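PDB 3PNU: dihydroorotase from Campylobacter jejuni subsp. jejuni, which probably catalyses the reversible, zinc-dependent cyclisation of N-carbamoyl-L-aspartate to (S)-dihydroorotate, the third step of de novo pyrimidine biosynthesis. Local coordinates for residues F97-Y106 and Y137-L148. Sequence-based numbering, arbitrary orientation.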
ATOM      1  N   PHE A  97      11.900  -4.134  25.295  1.00 44.03           N
ATOM      2  CA  PHE A  97      13.014  -3.280  25.658  1.00 43.71           C
ATOM      3  C   PHE A  97      12.662  -1.982  26.368  1.00 45.84           C
ATOM      4  O   PHE A  97      11.694  -1.314  26.036  1.00 44.42           O
ATOM      5  CB  PHE A  97      13.846  -2.907  24.432  1.00 43.17           C
ATOM      6  CG  PHE A  97      15.064  -2.121  24.772  1.00 39.60           C
ATOM      7  CD1 PHE A  97      16.273  -2.742  24.940  1.00 40.68           C
ATOM      8  CD2 PHE A  97      14.991  -0.760  24.978  1.00 43.07           C
ATOM      9  CE1 PHE A  97      17.396  -2.019  25.264  1.00 40.02           C
ATOM     10  CE2 PHE A  97      16.116  -0.026  25.316  1.00 40.16           C
ATOM     11  CZ  PHE A  97      17.310  -0.650  25.455  1.00 39.13           C
ATOM     12  N   LYS A  98      13.502  -1.653  27.342  1.00 49.07           N
ATOM     13  CA  LYS A  98      13.455  -0.400  28.086  1.00 52.18           C
ATOM     14  C   LYS A  98      14.835  -0.341  28.744  1.00 52.96           C
ATOM     15  O   LYS A  98      15.614  -1.271  28.581  1.00 52.15           O
ATOM     16  CB  LYS A  98      12.319  -0.335  29.110  1.00 53.34           C
ATOM     17  CG  LYS A  98      12.560  -1.097  30.403  1.00 57.83           C
ATOM     18  CD  LYS A  98      11.454  -0.793  31.417  1.00 62.99           C
ATOM     19  CE  LYS A  98      11.870  -1.213  32.820  1.00 66.90           C
ATOM     20  NZ  LYS A  98      10.830  -0.903  33.848  1.00 70.87           N
ATOM     21  N   ASN A  99      15.132   0.718  29.490  1.00 54.95           N
ATOM     22  CA  ASN A  99      16.477   0.901  30.090  1.00 57.08           C
ATOM     23  C   ASN A  99      16.807   0.062  31.320  1.00 57.51           C
ATOM     24  O   ASN A  99      17.195   0.605  32.356  1.00 60.06           O
ATOM     25  CB  ASN A  99      16.672   2.370  30.465  1.00 57.42           C
ATOM     26  CG  ASN A  99      16.453   3.291  29.305  1.00 62.97           C
ATOM     27  OD1 ASN A  99      16.679   2.925  28.147  1.00 67.27           O
ATOM     28  ND2 ASN A  99      16.010   4.509  29.602  1.00 71.19           N
ATOM     29  N   TYR A 100      16.693  -1.254  31.214  1.00 57.66           N
ATOM     30  CA  TYR A 100      16.980  -2.125  32.345  1.00 56.00           C
ATOM     31  C   TYR A 100      18.420  -1.902  32.826  1.00 57.63           C
ATOM     32  O   TYR A 100      19.280  -1.538  32.033  1.00 57.25           O
ATOM     33  CB  TYR A 100      16.805  -3.582  31.947  1.00 54.26           C
ATOM     34  CG  TYR A 100      15.434  -3.964  31.434  1.00 49.50           C
ATOM     35  CD1 TYR A 100      15.222  -4.292  30.090  1.00 43.00           C
ATOM     36  CD2 TYR A 100      14.348  -4.003  32.287  1.00 44.49           C
ATOM     37  CE1 TYR A 100      13.948  -4.664  29.624  1.00 39.06           C
ATOM     38  CE2 TYR A 100      13.088  -4.376  31.833  1.00 46.08           C
ATOM     39  CZ  TYR A 100      12.897  -4.700  30.504  1.00 43.59           C
ATOM     40  OH  TYR A 100      11.628  -5.047  30.096  1.00 45.87           O
ATOM     41  N   ASP A 101      18.673  -2.111  34.122  1.00 58.84           N
ATOM     42  CA  ASP A 101      20.032  -1.971  34.685  1.00 60.30           C
ATOM     43  C   ASP A 101      20.727  -3.340  34.775  1.00 60.13           C
ATOM     44  O   ASP A 101      20.091  -4.378  34.593  1.00 58.68           O
ATOM     45  CB  ASP A 101      19.987  -1.305  36.063  1.00 61.09           C
ATOM     46  CG  ASP A 101      19.205  -2.115  37.077  1.00 63.57           C
ATOM     47  OD1 ASP A 101      19.362  -3.354  37.131  1.00 67.48           O
ATOM     48  OD2 ASP A 101      18.438  -1.503  37.837  1.00 69.00           O
ATOM     49  N   GLU A 102      22.019  -3.336  35.078  1.00 61.01           N
ATOM     50  CA  GLU A 102      22.798  -4.570  35.138  1.00 62.37           C
ATOM     51  C   GLU A 102      22.204  -5.551  36.139  1.00 63.63           C
ATOM     52  O   GLU A 102      22.013  -6.732  35.823  1.00 64.18           O
ATOM     53  CB  GLU A 102      24.261  -4.264  35.466  1.00 62.18           C
ATOM     54  CG  GLU A 102      25.249  -5.426  35.236  1.00 64.99           C
ATOM     55  CD  GLU A 102      25.119  -6.584  36.241  1.00 68.79           C
ATOM     56  OE1 GLU A 102      25.592  -7.704  35.921  1.00 68.98           O
ATOM     57  OE2 GLU A 102      24.550  -6.384  37.342  1.00 71.36           O
ATOM     58  N   LYS A 103      21.888  -5.065  37.335  1.00 64.60           N
ATOM     59  CA  LYS A 103      21.326  -5.926  38.372  1.00 64.60           C
ATOM     60  C   LYS A 103      20.091  -6.665  37.867  1.00 62.90           C
ATOM     61  O   LYS A 103      19.964  -7.873  38.053  1.00 63.49           O
ATOM     62  CB  LYS A 103      21.010  -5.128  39.650  1.00 65.72           C
ATOM     63  CG  LYS A 103      20.448  -5.986  40.781  1.00 68.94           C
ATOM     64  CD  LYS A 103      20.414  -5.282  42.148  1.00 72.12           C
ATOM     65  CE  LYS A 103      20.070  -6.304  43.246  1.00 74.19           C
ATOM     66  NZ  LYS A 103      20.138  -5.749  44.630  1.00 75.99           N
ATOM     67  N   PHE A 104      19.180  -5.961  37.218  1.00 61.75           N
ATOM     68  CA  PHE A 104      17.978  -6.626  36.720  1.00 61.35           C
ATOM     69  C   PHE A 104      18.281  -7.635  35.613  1.00 61.04           C
ATOM     70  O   PHE A 104      17.667  -8.711  35.548  1.00 60.34           O
ATOM     71  CB  PHE A 104      16.956  -5.620  36.209  1.00 61.15           C
ATOM     72  CG  PHE A 104      15.781  -6.265  35.532  1.00 62.07           C
ATOM     73  CD1 PHE A 104      14.652  -6.607  36.249  1.00 62.73           C
ATOM     74  CD2 PHE A 104      15.820  -6.558  34.175  1.00 61.68           C
ATOM     75  CE1 PHE A 104      13.570  -7.210  35.627  1.00 62.66           C
ATOM     76  CE2 PHE A 104      14.746  -7.160  33.552  1.00 60.73           C
ATOM     77  CZ  PHE A 104      13.618  -7.485  34.282  1.00 61.77           C
ATOM     78  N   LEU A 105      19.213  -7.271  34.735  1.00 60.44           N
ATOM     79  CA  LEU A 105      19.587  -8.132  33.620  1.00 59.28           C
ATOM     80  C   LEU A 105      20.251  -9.410  34.107  1.00 59.59           C
ATOM     81  O   LEU A 105      19.985 -10.481  33.564  1.00 58.24           O
ATOM     82  CB  LEU A 105      20.501  -7.393  32.635  1.00 58.78           C
ATOM     83  CG  LEU A 105      19.846  -6.269  31.817  1.00 56.91           C
ATOM     84  CD1 LEU A 105      20.889  -5.488  31.015  1.00 54.43           C
ATOM     85  CD2 LEU A 105      18.781  -6.827  30.908  1.00 54.11           C
ATOM     86  N   TYR A 106      21.103  -9.304  35.127  1.00 60.27           N
ATOM     87  CA  TYR A 106      21.778 -10.485  35.667  1.00 61.36           C
ATOM     88  C   TYR A 106      20.796 -11.525  36.217  1.00 59.72           C
ATOM     89  O   TYR A 106      21.037 -12.718  36.114  1.00 59.71           O
ATOM     90  CB  TYR A 106      22.797 -10.116  36.755  1.00 62.92           C
ATOM     91  CG  TYR A 106      23.431 -11.350  37.392  1.00 68.14           C
ATOM     92  CD1 TYR A 106      24.555 -11.950  36.828  1.00 71.84           C
ATOM     93  CD2 TYR A 106      22.887 -11.925  38.544  1.00 72.34           C
ATOM     94  CE1 TYR A 106      25.124 -13.082  37.398  1.00 75.09           C
ATOM     95  CE2 TYR A 106      23.448 -13.052  39.117  1.00 73.66           C
ATOM     96  CZ  TYR A 106      24.567 -13.625  38.545  1.00 75.85           C
ATOM     97  OH  TYR A 106      25.129 -14.748  39.115  1.00 79.78           O
ATOM     98  N   TYR A 137      22.152   7.327  26.717  1.00 54.16           N
ATOM     99  CA  TYR A 137      20.873   6.897  27.246  1.00 55.16           C
ATOM    100  C   TYR A 137      20.751   5.346  27.232  1.00 54.47           C
ATOM    101  O   TYR A 137      20.272   4.745  28.182  1.00 54.31           O
ATOM    102  CB  TYR A 137      19.791   7.549  26.406  1.00 55.87           C
ATOM    103  CG  TYR A 137      18.383   7.168  26.729  1.00 62.03           C
ATOM    104  CD1 TYR A 137      17.731   7.717  27.833  1.00 68.02           C
ATOM    105  CD2 TYR A 137      17.676   6.298  25.900  1.00 67.86           C
ATOM    106  CE1 TYR A 137      16.414   7.383  28.125  1.00 72.04           C
ATOM    107  CE2 TYR A 137      16.359   5.958  26.179  1.00 73.21           C
ATOM    108  CZ  TYR A 137      15.733   6.505  27.292  1.00 75.66           C
ATOM    109  OH  TYR A 137      14.424   6.172  27.573  1.00 82.73           O
ATOM    110  N   LEU A 138      21.213   4.711  26.158  1.00 52.23           N
ATOM    111  CA  LEU A 138      21.146   3.260  26.038  1.00 50.92           C
ATOM    112  C   LEU A 138      22.402   2.533  26.533  1.00 49.94           C
ATOM    113  O   LEU A 138      22.371   1.332  26.738  1.00 48.03           O
ATOM    114  CB  LEU A 138      20.938   2.879  24.566  1.00 49.71           C
ATOM    115  CG  LEU A 138      19.664   3.369  23.889  1.00 48.95           C
ATOM    116  CD1 LEU A 138      19.766   3.176  22.384  1.00 48.27           C
ATOM    117  CD2 LEU A 138      18.427   2.671  24.464  1.00 44.55           C
ATOM    118  N   LYS A 139      23.497   3.243  26.745  1.00 49.71           N
ATOM    119  CA  LYS A 139      24.748   2.563  27.090  1.00 51.76           C
ATOM    120  C   LYS A 139      24.747   1.567  28.257  1.00 52.28           C
ATOM    121  O   LYS A 139      25.159   0.416  28.088  1.00 53.09           O
ATOM    122  CB  LYS A 139      25.908   3.565  27.244  1.00 52.24           C
ATOM    123  CG  LYS A 139      27.236   2.899  27.613  1.00 55.05           C
ATOM    124  CD  LYS A 139      28.453   3.790  27.361  1.00 59.15           C
ATOM    125  CE  LYS A 139      28.762   3.917  25.868  1.00 59.85           C
ATOM    126  NZ  LYS A 139      29.962   4.771  25.597  1.00 60.64           N
ATOM    127  N   PRO A 140      24.286   1.984  29.440  1.00 52.70           N
ATOM    128  CA  PRO A 140      24.342   1.017  30.553  1.00 52.19           C
ATOM    129  C   PRO A 140      23.680  -0.325  30.233  1.00 50.43           C
ATOM    130  O   PRO A 140      24.262  -1.381  30.478  1.00 49.61           O
ATOM    131  CB  PRO A 140      23.601   1.744  31.686  1.00 52.12           C
ATOM    132  CG  PRO A 140      23.731   3.202  31.345  1.00 52.49           C
ATOM    133  CD  PRO A 140      23.666   3.256  29.843  1.00 51.93           C
ATOM    134  N   THR A 141      22.473  -0.266  29.688  1.00 49.13           N
ATOM    135  CA  THR A 141      21.717  -1.457  29.343  1.00 46.95           C
ATOM    136  C   THR A 141      22.376  -2.315  28.264  1.00 47.86           C
ATOM    137  O   THR A 141      22.522  -3.526  28.441  1.00 48.70           O
ATOM    138  CB  THR A 141      20.354  -1.069  28.849  1.00 47.33           C
ATOM    139  OG1 THR A 141      19.751  -0.193  29.806  1.00 42.72           O
ATOM    140  CG2 THR A 141      19.474  -2.319  28.612  1.00 45.23           C
ATOM    141  N   LEU A 142      22.787  -1.705  27.153  1.00 46.44           N
ATOM    142  CA  LEU A 142      23.391  -2.482  26.065  1.00 46.05           C
ATOM    143  C   LEU A 142      24.743  -3.088  26.439  1.00 46.44           C
ATOM    144  O   LEU A 142      25.130  -4.147  25.902  1.00 45.18           O
ATOM    145  CB  LEU A 142      23.492  -1.652  24.777  1.00 45.58           C
ATOM    146  CG  LEU A 142      22.151  -1.161  24.208  1.00 44.78           C
ATOM    147  CD1 LEU A 142      22.385  -0.434  22.901  1.00 43.07           C
ATOM    148  CD2 LEU A 142      21.187  -2.289  24.011  1.00 34.52           C
ATOM    149  N   GLU A 143      25.464  -2.431  27.350  1.00 46.08           N
ATOM    150  CA  GLU A 143      26.747  -2.958  27.811  1.00 47.05           C
ATOM    151  C   GLU A 143      26.549  -4.157  28.717  1.00 44.94           C
ATOM    152  O   GLU A 143      27.292  -5.117  28.631  1.00 45.70           O
ATOM    153  CB  GLU A 143      27.594  -1.888  28.494  1.00 48.09           C
ATOM    154  CG  GLU A 143      28.222  -0.923  27.500  1.00 54.61           C
ATOM    155  CD  GLU A 143      29.200   0.063  28.146  1.00 64.11           C
ATOM    156  OE1 GLU A 143      29.167   0.232  29.398  1.00 67.04           O
ATOM    157  OE2 GLU A 143      29.999   0.673  27.392  1.00 67.14           O
ATOM    158  N   ALA A 144      25.551  -4.096  29.585  1.00 44.40           N
ATOM    159  CA  ALA A 144      25.238  -5.218  30.460  1.00 44.53           C
ATOM    160  C   ALA A 144      24.803  -6.382  29.568  1.00 45.71           C
ATOM    161  O   ALA A 144      25.255  -7.525  29.756  1.00 45.95           O
ATOM    162  CB  ALA A 144      24.146  -4.858  31.435  1.00 43.69           C
ATOM    163  N   MET A 145      23.951  -6.094  28.576  1.00 45.21           N
ATOM    164  CA  MET A 145      23.481  -7.138  27.660  1.00 44.58           C
ATOM    165  C   MET A 145      24.643  -7.771  26.957  1.00 45.55           C
ATOM    166  O   MET A 145      24.672  -8.984  26.744  1.00 45.53           O
ATOM    167  CB  MET A 145      22.497  -6.597  26.634  1.00 44.21           C
ATOM    168  CG  MET A 145      21.137  -6.291  27.217  1.00 43.63           C
ATOM    169  SD  MET A 145      19.941  -5.723  26.002  1.00 42.42           S
ATOM    170  CE  MET A 145      19.822  -7.121  24.880  1.00 45.62           C
ATOM    171  N   SER A 146      25.609  -6.936  26.607  1.00 47.30           N
ATOM    172  CA  SER A 146      26.793  -7.382  25.916  1.00 47.88           C
ATOM    173  C   SER A 146      27.583  -8.312  26.854  1.00 48.66           C
ATOM    174  O   SER A 146      27.891  -9.450  26.499  1.00 47.76           O
ATOM    175  CB  SER A 146      27.605  -6.161  25.456  1.00 47.83           C
ATOM    176  OG  SER A 146      28.628  -6.519  24.544  1.00 51.58           O
ATOM    177  N   ASP A 147      27.873  -7.830  28.063  1.00 50.09           N
ATOM    178  CA  ASP A 147      28.630  -8.607  29.059  1.00 51.01           C
ATOM    179  C   ASP A 147      27.940  -9.942  29.369  1.00 51.32           C
ATOM    180  O   ASP A 147      28.605 -10.988  29.404  1.00 51.62           O
ATOM    181  CB  ASP A 147      28.805  -7.797  30.361  1.00 51.36           C
ATOM    182  CG  ASP A 147      29.668  -6.529  30.168  1.00 53.62           C
ATOM    183  OD1 ASP A 147      30.388  -6.440  29.149  1.00 49.71           O
ATOM    184  OD2 ASP A 147      29.624  -5.629  31.042  1.00 55.64           O
ATOM    185  N   LEU A 148      26.615  -9.894  29.561  1.00 50.04           N
ATOM    186  CA  LEU A 148      25.804 -11.070  29.894  1.00 49.11           C
ATOM    187  C   LEU A 148      25.408 -11.942  28.678  1.00 49.51           C
ATOM    188  O   LEU A 148      24.607 -12.886  28.798  1.00 48.58           O
ATOM    189  CB  LEU A 148      24.537 -10.629  30.633  1.00 49.11           C
ATOM    190  CG  LEU A 148      24.740  -9.860  31.947  1.00 48.72           C
ATOM    191  CD1 LEU A 148      23.387  -9.406  32.525  1.00 43.02           C
ATOM    192  CD2 LEU A 148      25.500 -10.716  32.954  1.00 48.17           C
TER
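Y137 receives the carboxamide of N99 over one face of its ring, amide and ring planes standing 85° apart, with N99 ND2 3.1 Å from Y137 CZ; the electron-rich face of a tyrosine can accept the partly positive edge of an amide. One residue on, L138, a buried branched apolar residue, sets CD2 3.6 Å from F97 CZ. T141 does two jobs. Its OG1, anti to the carbonyl carbon (chi1 -52°), donates a hydrogen bond to Y100 O, 2.6 Å away and a little out of the carbonyl plane, and thereby ties the helix to the loop; its CG2 meanwhile joins L142 CD2 against F97. The small A144 lets the backbones close in, its CA 5.3 Å from E102 CA, and its CB meets L105 CD1, which also touches CG of M145, whose unbranched chain suits this buried side. L148, just past the helix end, spreads its branches: CD1 packs on L105 CB at 3.5 Å, while CD2 reaches the edge of the Y106 ring. The helix axes cross at -32°, both running roughly the same way, as neighbouring outer helices of a TIM barrel do. Beneath them F97, L142 and M145 all rest on L152 of strand 152-154, whose parallel sheet continues through strand 185-187.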